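Local coordinates for SMI1/KNR4 family protein (PDB 2PAG), which is of unknown function but binds calcium ions and belongs to the SMI1/KNR4 (SUKH) family, at residues V41-F45 with V124-A128; I36-F42 with R85-I90. One frame throughout, in Å; residues are numbered along the deposited sequence.

Contact 1: residues V41-F45 with V124-A128; sequences VFKEF and VWHWA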
ATOM      1  N   VAL A  41      -2.727  -2.517  10.855  1.00 13.50           N
ATOM      2  CA  VAL A  41      -1.340  -2.195  10.532  1.00 12.49           C
ATOM      3  C   VAL A  41      -1.214  -1.531   9.165  1.00 13.52           C
ATOM      4  O   VAL A  41      -0.405  -0.629   8.992  1.00 11.56           O
ATOM      5  CB  VAL A  41      -0.426  -3.435  10.635  1.00 13.95           C
ATOM      6  CG1 VAL A  41       1.005  -3.065  10.291  1.00 13.41           C
ATOM      7  CG2 VAL A  41      -0.466  -3.981  12.057  1.00 15.15           C
ATOM      8  N   PHE A  42      -2.022  -1.965   8.201  1.00 12.81           N
ATOM      9  CA  PHE A  42      -2.023  -1.357   6.873  1.00 11.76           C
ATOM     10  C   PHE A  42      -2.464   0.112   7.029  1.00 11.93           C
ATOM     11  O   PHE A  42      -1.886   1.014   6.423  1.00 11.96           O
ATOM     12  CB  PHE A  42      -2.994  -2.138   5.972  1.00 12.72           C
ATOM     13  CG  PHE A  42      -2.950  -1.758   4.513  1.00 14.66           C
ATOM     14  CD1 PHE A  42      -2.123  -0.746   4.042  1.00 16.12           C
ATOM     15  CD2 PHE A  42      -3.761  -2.435   3.607  1.00 15.54           C
ATOM     16  CE1 PHE A  42      -2.108  -0.413   2.680  1.00 15.93           C
ATOM     17  CE2 PHE A  42      -3.756  -2.117   2.257  1.00 14.75           C
ATOM     18  CZ  PHE A  42      -2.926  -1.101   1.788  1.00 15.79           C
ATOM     19  N   LYS A  43      -3.477   0.349   7.859  1.00 12.99           N
ATOM     20  CA  LYS A  43      -3.960   1.707   8.092  1.00 13.35           C
ATOM     21  C   LYS A  43      -2.846   2.543   8.721  1.00 13.22           C
ATOM     22  O   LYS A  43      -2.680   3.718   8.403  1.00 12.59           O
ATOM     23  CB  LYS A  43      -5.176   1.663   9.013  1.00 16.61           C
ATOM     24  CG  LYS A  43      -5.892   2.980   9.178  1.00 23.63           C
ATOM     25  CD  LYS A  43      -7.329   2.757   9.637  1.00 25.53           C
ATOM     26  CE  LYS A  43      -7.393   1.961  10.936  1.00 30.44           C
ATOM     27  NZ  LYS A  43      -8.798   1.721  11.373  1.00 31.33           N
ATOM     28  N   GLU A  44      -2.089   1.924   9.621  1.00 12.59           N
ATOM     29  CA  GLU A  44      -0.978   2.591  10.289  1.00 12.91           C
ATOM     30  C   GLU A  44       0.068   2.996   9.251  1.00 12.84           C
ATOM     31  O   GLU A  44       0.614   4.094   9.297  1.00 12.07           O
ATOM     32  CB  GLU A  44      -0.373   1.647  11.326  1.00 10.90           C
ATOM     33  CG  GLU A  44       0.758   2.227  12.134  1.00 14.13           C
ATOM     34  CD  GLU A  44       1.197   1.269  13.210  1.00 17.47           C
ATOM     35  OE1 GLU A  44       1.610   0.145  12.858  1.00 17.93           O
ATOM     36  OE2 GLU A  44       1.115   1.636  14.403  1.00 19.65           O
ATOM     37  N   PHE A  45       0.333   2.098   8.308  1.00 12.19           N
ATOM     38  CA  PHE A  45       1.282   2.362   7.237  1.00 11.18           C
ATOM     39  C   PHE A  45       0.800   3.586   6.440  1.00 10.69           C
ATOM     40  O   PHE A  45       1.550   4.536   6.201  1.00  9.92           O
ATOM     41  CB  PHE A  45       1.351   1.122   6.340  1.00 10.77           C
ATOM     42  CG  PHE A  45       2.093   1.326   5.053  1.00 12.84           C
ATOM     43  CD1 PHE A  45       3.454   1.039   4.965  1.00 11.85           C
ATOM     44  CD2 PHE A  45       1.420   1.754   3.912  1.00 12.67           C
ATOM     45  CE1 PHE A  45       4.134   1.168   3.756  1.00 14.28           C
ATOM     46  CE2 PHE A  45       2.094   1.888   2.688  1.00 11.89           C
ATOM     47  CZ  PHE A  45       3.453   1.593   2.615  1.00 12.37           C
ATOM     48  N   VAL A 124       2.610  -5.596   6.931  1.00 12.31           N
ATOM     49  CA  VAL A 124       2.925  -4.551   5.972  1.00 12.23           C
ATOM     50  C   VAL A 124       4.285  -3.943   6.303  1.00 13.05           C
ATOM     51  O   VAL A 124       4.998  -3.471   5.416  1.00 11.92           O
ATOM     52  CB  VAL A 124       1.847  -3.449   5.990  1.00 13.92           C
ATOM     53  CG1 VAL A 124       2.351  -2.211   5.290  1.00 17.52           C
ATOM     54  CG2 VAL A 124       0.577  -3.965   5.328  1.00 11.30           C
ATOM     55  N   TRP A 125       4.649  -3.954   7.584  1.00 12.87           N
ATOM     56  CA  TRP A 125       5.940  -3.407   7.972  1.00 12.61           C
ATOM     57  C   TRP A 125       7.085  -4.339   7.553  1.00 12.18           C
ATOM     58  O   TRP A 125       8.181  -3.872   7.231  1.00 12.73           O
ATOM     59  CB  TRP A 125       5.957  -3.114   9.474  1.00 12.86           C
ATOM     60  CG  TRP A 125       5.079  -1.932   9.815  1.00 11.70           C
ATOM     61  CD1 TRP A 125       4.012  -1.915  10.668  1.00 13.52           C
ATOM     62  CD2 TRP A 125       5.185  -0.602   9.282  1.00 12.80           C
ATOM     63  NE1 TRP A 125       3.445  -0.661  10.698  1.00 12.74           N
ATOM     64  CE2 TRP A 125       4.146   0.164   9.855  1.00 13.38           C
ATOM     65  CE3 TRP A 125       6.056   0.015   8.376  1.00 12.50           C
ATOM     66  CZ2 TRP A 125       3.955   1.519   9.552  1.00 12.94           C
ATOM     67  CZ3 TRP A 125       5.867   1.363   8.072  1.00 13.60           C
ATOM     68  CH2 TRP A 125       4.823   2.097   8.661  1.00 13.72           C
ATOM     69  N   HIS A 126       6.841  -5.648   7.545  1.00 13.12           N
ATOM     70  CA  HIS A 126       7.867  -6.591   7.091  1.00 13.82           C
ATOM     71  C   HIS A 126       8.069  -6.339   5.605  1.00 15.01           C
ATOM     72  O   HIS A 126       9.191  -6.351   5.095  1.00 15.23           O
ATOM     73  CB  HIS A 126       7.421  -8.042   7.276  1.00 15.91           C
ATOM     74  CG  HIS A 126       7.507  -8.529   8.684  1.00 17.67           C
ATOM     75  ND1 HIS A 126       6.574  -8.204   9.645  1.00 16.38           N
ATOM     76  CD2 HIS A 126       8.422  -9.318   9.297  1.00 17.81           C
ATOM     77  CE1 HIS A 126       6.909  -8.773  10.789  1.00 17.73           C
ATOM     78  NE2 HIS A 126       8.026  -9.456  10.604  1.00 17.87           N
ATOM     79  N   TRP A 127       6.960  -6.118   4.909  1.00 14.34           N
ATOM     80  CA  TRP A 127       7.011  -5.849   3.481  1.00 13.30           C
ATOM     81  C   TRP A 127       7.747  -4.533   3.210  1.00 13.69           C
ATOM     82  O   TRP A 127       8.562  -4.447   2.292  1.00 13.54           O
ATOM     83  CB  TRP A 127       5.595  -5.765   2.912  1.00 11.77           C
ATOM     84  CG  TRP A 127       5.578  -5.442   1.454  1.00 12.35           C
ATOM     85  CD1 TRP A 127       5.754  -6.314   0.415  1.00 11.37           C
ATOM     86  CD2 TRP A 127       5.483  -4.138   0.871  1.00 13.02           C
ATOM     87  NE1 TRP A 127       5.783  -5.629  -0.780  1.00 13.00           N
ATOM     88  CE2 TRP A 127       5.617  -4.292  -0.527  1.00 12.58           C
ATOM     89  CE3 TRP A 127       5.302  -2.851   1.395  1.00 14.26           C
ATOM     90  CZ2 TRP A 127       5.576  -3.204  -1.407  1.00 14.82           C
ATOM     91  CZ3 TRP A 127       5.265  -1.772   0.521  1.00 15.44           C
ATOM     92  CH2 TRP A 127       5.400  -1.958  -0.867  1.00 15.17           C
ATOM     93  N   ALA A 128       7.460  -3.510   4.009  1.00 12.51           N
ATOM     94  CA  ALA A 128       8.103  -2.215   3.826  1.00 13.45           C
ATOM     95  C   ALA A 128       9.610  -2.311   4.044  1.00 15.86           C
ATOM     96  O   ALA A 128      10.397  -1.719   3.300  1.00 15.18           O
ATOM     97  CB  ALA A 128       7.502  -1.200   4.784  1.00 14.56           C
TER
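F45 is the bump of this helix-helix interface: its side chain drops as a knob into the hole formed by V124, W125, W127 and A128. This knob-into-hole fit joins helix 40-49 to the C-terminal helix 124-132 of the SUKH-family domain, with the short segment axes 10.1 Å apart at closest and inclined at 46°. With CG anti to the backbone N, the F45 ring reaches from its helix into that hollow. V124 forms one wall, its CG1 branch lying 3.4 Å from F45 CD1. A128 closes the far end, where its CB meets the rim of the F45 ring near the ring plane, 4.2 Å from CE1. The edge of the W127 ring meets F45 CZ, with CZ3 4.4 Å away. Another wall is the W125 indole, one face of which carries F45 CB toward its rim; the two rings are neither stacked nor edge-to-face.

The other V124 branch, CG2, rests 4.0 Å from F42 CA, so the valine forks over both F42 and F45. W125 lies over the helix with one side of its indole toward F45 and V41, whose CG1 presses close to the pyrrole edge, 3.2 Å from W125 CD1. L1 also packs on W125 and E44. The one hydrogen bond across the contact helps to set the indole's rotation: W125 NE1 donates to E44 OE1 at 2.9 Å, with an N-H...O angle of 158°. E44 OE1 lies near the indole plane and is met on its anti side, 31° out of the carboxylate plane.

Contact 2: residues I36-F42 with R85-I90; sequences INIPFVF and RELIPI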
ATOM      1  N   ILE A  36     -15.022  -1.700   2.600  1.00 21.72           N
ATOM      2  CA  ILE A  36     -14.104  -2.672   3.163  1.00 23.56           C
ATOM      3  C   ILE A  36     -13.481  -2.067   4.411  1.00 24.42           C
ATOM      4  O   ILE A  36     -13.550  -0.858   4.635  1.00 24.66           O
ATOM      5  CB  ILE A  36     -12.982  -3.013   2.157  1.00 26.39           C
ATOM      6  CG1 ILE A  36     -12.200  -4.241   2.633  1.00 28.38           C
ATOM      7  CG2 ILE A  36     -12.043  -1.823   2.012  1.00 26.81           C
ATOM      8  CD1 ILE A  36     -13.011  -5.517   2.654  1.00 29.64           C
ATOM      9  N   ASN A  37     -12.887  -2.917   5.235  1.00 23.31           N
ATOM     10  CA  ASN A  37     -12.231  -2.450   6.441  1.00 23.37           C
ATOM     11  C   ASN A  37     -10.746  -2.629   6.171  1.00 21.35           C
ATOM     12  O   ASN A  37     -10.305  -3.734   5.857  1.00 21.35           O
ATOM     13  CB  ASN A  37     -12.666  -3.298   7.638  1.00 28.20           C
ATOM     14  CG  ASN A  37     -12.241  -2.700   8.963  1.00 31.82           C
ATOM     15  OD1 ASN A  37     -11.054  -2.649   9.286  1.00 33.66           O
ATOM     16  ND2 ASN A  37     -13.214  -2.235   9.738  1.00 35.30           N
ATOM     17  N   ILE A  38      -9.978  -1.546   6.253  1.00 16.62           N
ATOM     18  CA  ILE A  38      -8.537  -1.638   6.026  1.00 16.52           C
ATOM     19  C   ILE A  38      -7.898  -2.176   7.303  1.00 15.87           C
ATOM     20  O   ILE A  38      -8.121  -1.634   8.383  1.00 15.60           O
ATOM     21  CB  ILE A  38      -7.925  -0.257   5.698  1.00 15.60           C
ATOM     22  CG1 ILE A  38      -8.540   0.289   4.408  1.00 17.32           C
ATOM     23  CG2 ILE A  38      -6.406  -0.378   5.559  1.00 16.02           C
ATOM     24  CD1 ILE A  38      -8.165   1.718   4.106  1.00 19.07           C
ATOM     25  N   PRO A  39      -7.108  -3.263   7.198  1.00 15.58           N
ATOM     26  CA  PRO A  39      -6.454  -3.853   8.372  1.00 15.75           C
ATOM     27  C   PRO A  39      -5.705  -2.778   9.158  1.00 14.85           C
ATOM     28  O   PRO A  39      -5.136  -1.865   8.562  1.00 13.64           O
ATOM     29  CB  PRO A  39      -5.517  -4.892   7.752  1.00 17.42           C
ATOM     30  CG  PRO A  39      -6.263  -5.325   6.534  1.00 18.96           C
ATOM     31  CD  PRO A  39      -6.746  -3.999   5.974  1.00 16.62           C
ATOM     32  N   PHE A  40      -5.703  -2.893  10.486  1.00 13.87           N
ATOM     33  CA  PHE A  40      -5.046  -1.910  11.349  1.00 13.71           C
ATOM     34  C   PHE A  40      -3.620  -1.535  10.975  1.00 13.65           C
ATOM     35  O   PHE A  40      -3.321  -0.357  10.814  1.00 13.57           O
ATOM     36  CB  PHE A  40      -5.037  -2.360  12.820  1.00 15.27           C
ATOM     37  CG  PHE A  40      -4.403  -1.344  13.751  1.00 15.63           C
ATOM     38  CD1 PHE A  40      -5.165  -0.322  14.309  1.00 17.39           C
ATOM     39  CD2 PHE A  40      -3.028  -1.346  13.975  1.00 17.14           C
ATOM     40  CE1 PHE A  40      -4.569   0.685  15.068  1.00 18.45           C
ATOM     41  CE2 PHE A  40      -2.420  -0.339  14.733  1.00 17.08           C
ATOM     42  CZ  PHE A  40      -3.195   0.679  15.277  1.00 17.38           C
ATOM     43  N   VAL A  41      -2.727  -2.517  10.855  1.00 13.50           N
ATOM     44  CA  VAL A  41      -1.340  -2.195  10.532  1.00 12.49           C
ATOM     45  C   VAL A  41      -1.214  -1.531   9.165  1.00 13.52           C
ATOM     46  O   VAL A  41      -0.405  -0.629   8.992  1.00 11.56           O
ATOM     47  CB  VAL A  41      -0.426  -3.435  10.635  1.00 13.95           C
ATOM     48  CG1 VAL A  41       1.005  -3.065  10.291  1.00 13.41           C
ATOM     49  CG2 VAL A  41      -0.466  -3.981  12.057  1.00 15.15           C
ATOM     50  N   PHE A  42      -2.022  -1.965   8.201  1.00 12.81           N
ATOM     51  CA  PHE A  42      -2.023  -1.357   6.873  1.00 11.76           C
ATOM     52  C   PHE A  42      -2.464   0.112   7.029  1.00 11.93           C
ATOM     53  O   PHE A  42      -1.886   1.014   6.423  1.00 11.96           O
ATOM     54  CB  PHE A  42      -2.994  -2.138   5.972  1.00 12.72           C
ATOM     55  CG  PHE A  42      -2.950  -1.758   4.513  1.00 14.66           C
ATOM     56  CD1 PHE A  42      -2.123  -0.746   4.042  1.00 16.12           C
ATOM     57  CD2 PHE A  42      -3.761  -2.435   3.607  1.00 15.54           C
ATOM     58  CE1 PHE A  42      -2.108  -0.413   2.680  1.00 15.93           C
ATOM     59  CE2 PHE A  42      -3.756  -2.117   2.257  1.00 14.75           C
ATOM     60  CZ  PHE A  42      -2.926  -1.101   1.788  1.00 15.79           C
ATOM     61  N   ARG A  85     -11.322 -10.156  -4.212  1.00 17.02           N
ATOM     62  CA  ARG A  85     -11.886  -8.953  -3.590  1.00 18.01           C
ATOM     63  C   ARG A  85     -11.516  -8.797  -2.115  1.00 17.24           C
ATOM     64  O   ARG A  85     -11.440  -7.680  -1.599  1.00 17.99           O
ATOM     65  CB  ARG A  85     -13.413  -8.967  -3.722  1.00 18.32           C
ATOM     66  CG  ARG A  85     -14.135  -7.787  -3.061  1.00 24.38           C
ATOM     67  CD  ARG A  85     -13.856  -6.479  -3.783  1.00 27.78           C
ATOM     68  NE  ARG A  85     -14.944  -5.515  -3.623  1.00 28.95           N
ATOM     69  CZ  ARG A  85     -15.111  -4.721  -2.570  1.00 32.59           C
ATOM     70  NH1 ARG A  85     -14.258  -4.760  -1.558  1.00 32.32           N
ATOM     71  NH2 ARG A  85     -16.138  -3.883  -2.534  1.00 31.97           N
ATOM     72  N   GLU A  86     -11.297  -9.921  -1.442  1.00 16.79           N
ATOM     73  CA  GLU A  86     -10.948  -9.932  -0.025  1.00 18.59           C
ATOM     74  C   GLU A  86      -9.538  -9.410   0.264  1.00 17.49           C
ATOM     75  O   GLU A  86      -9.190  -9.148   1.418  1.00 20.74           O
ATOM     76  CB  GLU A  86     -11.082 -11.357   0.518  1.00 21.89           C
ATOM     77  CG  GLU A  86     -10.131 -12.346  -0.133  1.00 29.35           C
ATOM     78  CD  GLU A  86     -10.469 -13.786   0.186  1.00 33.18           C
ATOM     79  OE1 GLU A  86     -10.587 -14.121   1.385  1.00 36.37           O
ATOM     80  OE2 GLU A  86     -10.613 -14.585  -0.766  1.00 35.15           O
ATOM     81  N   LEU A  87      -8.732  -9.266  -0.782  1.00 15.22           N
ATOM     82  CA  LEU A  87      -7.360  -8.779  -0.651  1.00 14.32           C
ATOM     83  C   LEU A  87      -7.282  -7.326  -1.098  1.00 13.50           C
ATOM     84  O   LEU A  87      -7.792  -6.972  -2.166  1.00 15.64           O
ATOM     85  CB  LEU A  87      -6.415  -9.625  -1.516  1.00 13.84           C
ATOM     86  CG  LEU A  87      -6.359 -11.130  -1.242  1.00 14.33           C
ATOM     87  CD1 LEU A  87      -5.298 -11.773  -2.143  1.00 14.94           C
ATOM     88  CD2 LEU A  87      -6.033 -11.371   0.235  1.00 17.47           C
ATOM     89  N   ILE A  88      -6.643  -6.485  -0.287  1.00 11.46           N
ATOM     90  CA  ILE A  88      -6.497  -5.069  -0.625  1.00 12.13           C
ATOM     91  C   ILE A  88      -5.070  -4.781  -1.068  1.00 11.44           C
ATOM     92  O   ILE A  88      -4.125  -4.952  -0.297  1.00 11.33           O
ATOM     93  CB  ILE A  88      -6.802  -4.153   0.575  1.00 10.70           C
ATOM     94  CG1 ILE A  88      -8.199  -4.442   1.121  1.00 14.02           C
ATOM     95  CG2 ILE A  88      -6.696  -2.691   0.145  1.00 13.12           C
ATOM     96  CD1 ILE A  88      -8.501  -3.717   2.423  1.00 14.84           C
ATOM     97  N   PRO A  89      -4.890  -4.317  -2.312  1.00 10.74           N
ATOM     98  CA  PRO A  89      -3.532  -4.028  -2.781  1.00 12.29           C
ATOM     99  C   PRO A  89      -2.798  -2.983  -1.960  1.00 13.24           C
ATOM    100  O   PRO A  89      -3.383  -1.986  -1.543  1.00 13.56           O
ATOM    101  CB  PRO A  89      -3.752  -3.545  -4.212  1.00 13.03           C
ATOM    102  CG  PRO A  89      -4.979  -4.281  -4.625  1.00 13.69           C
ATOM    103  CD  PRO A  89      -5.865  -4.183  -3.409  1.00 11.83           C
ATOM    104  N   ILE A  90      -1.515  -3.225  -1.712  1.00 12.92           N
ATOM    105  CA  ILE A  90      -0.706  -2.249  -1.008  1.00 12.30           C
ATOM    106  C   ILE A  90       0.307  -1.711  -2.016  1.00 13.09           C
ATOM    107  O   ILE A  90       0.785  -0.592  -1.885  1.00 11.44           O
ATOM    108  CB  ILE A  90       0.016  -2.844   0.246  1.00 10.98           C
ATOM    109  CG1 ILE A  90       0.899  -1.761   0.869  1.00 12.43           C
ATOM    110  CG2 ILE A  90       0.876  -4.066  -0.130  1.00 13.07           C
ATOM    111  CD1 ILE A  90       1.478  -2.130   2.226  1.00 12.99           C
TER
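The backbone of 36-42 runs extended from I36 to P39, the N-cap of helix 40-49, and lies alongside 85-90 in the same direction, the nearest CA-CA distances being 7.8 Å (I38 to I88) to 8.5 Å (I36 to E86). No hydrogen bond crosses, so side chains fill the gap between this helix approach and edge strand 88-93.

I88 is the central wedge. Its CG1 branch stands anti to the carbonyl carbon (chi1 -56°) and carries CD1 against the I36-P39 backbone and side chains, 3.7 Å from I36 CG1 and 4.0 Å from P39 CD. The I36 and I88 side chains lie alongside each other, pointing opposite ways. The CG2 branch of I88 goes the other way and touches F42 CE2 at 3.7 Å. Beyond it, the end of the F42 ring lies against I90: CZ is 3.8 Å from I90 CB, while CE1 meets CG1 of the same isoleucine. The O of P89 lies beside the rim, 3.5 Å from F42 CZ and near the ring plane.

At the outer end, R85 brings the edge of its guanidinium to I36 CB; its NH2 is hydrogen-bonded to L34 O, and W79 adds a cation-pi contact. Backbone groups of I88 and I90 are engaged elsewhere, I88 with V100 and I90 with Y98 and V60. Cohesion across the contact is therefore almost wholly apolar. P89 O is buried without a hydrogen-bond partner; the weakly positive ring edge of F42 may partly offset its partial negative charge.

How the contacts relate
Contacts 1 and 2 share V41 and F42 and lie with centres about 10 Å apart, so one end of helix 40-49 serves both. They touch directly: I90 CD1 of contact 2 is 3.2 Å from V124 CG1 of contact 1, and 4.0 Å from W127 CE3. Helices 40-49 and 124-132 and strand 88-93 thus converge on one apolar core, extended by V100 of the next strand, which meets F42, V124 and I90. The calcium site of E101, D103 and T105 is adjacent but separate: the P39 side chain is about 7 Å from those of E101 and D103 and about 10 Å from a bound calcium ion, and that of V124 about 11 Å from one.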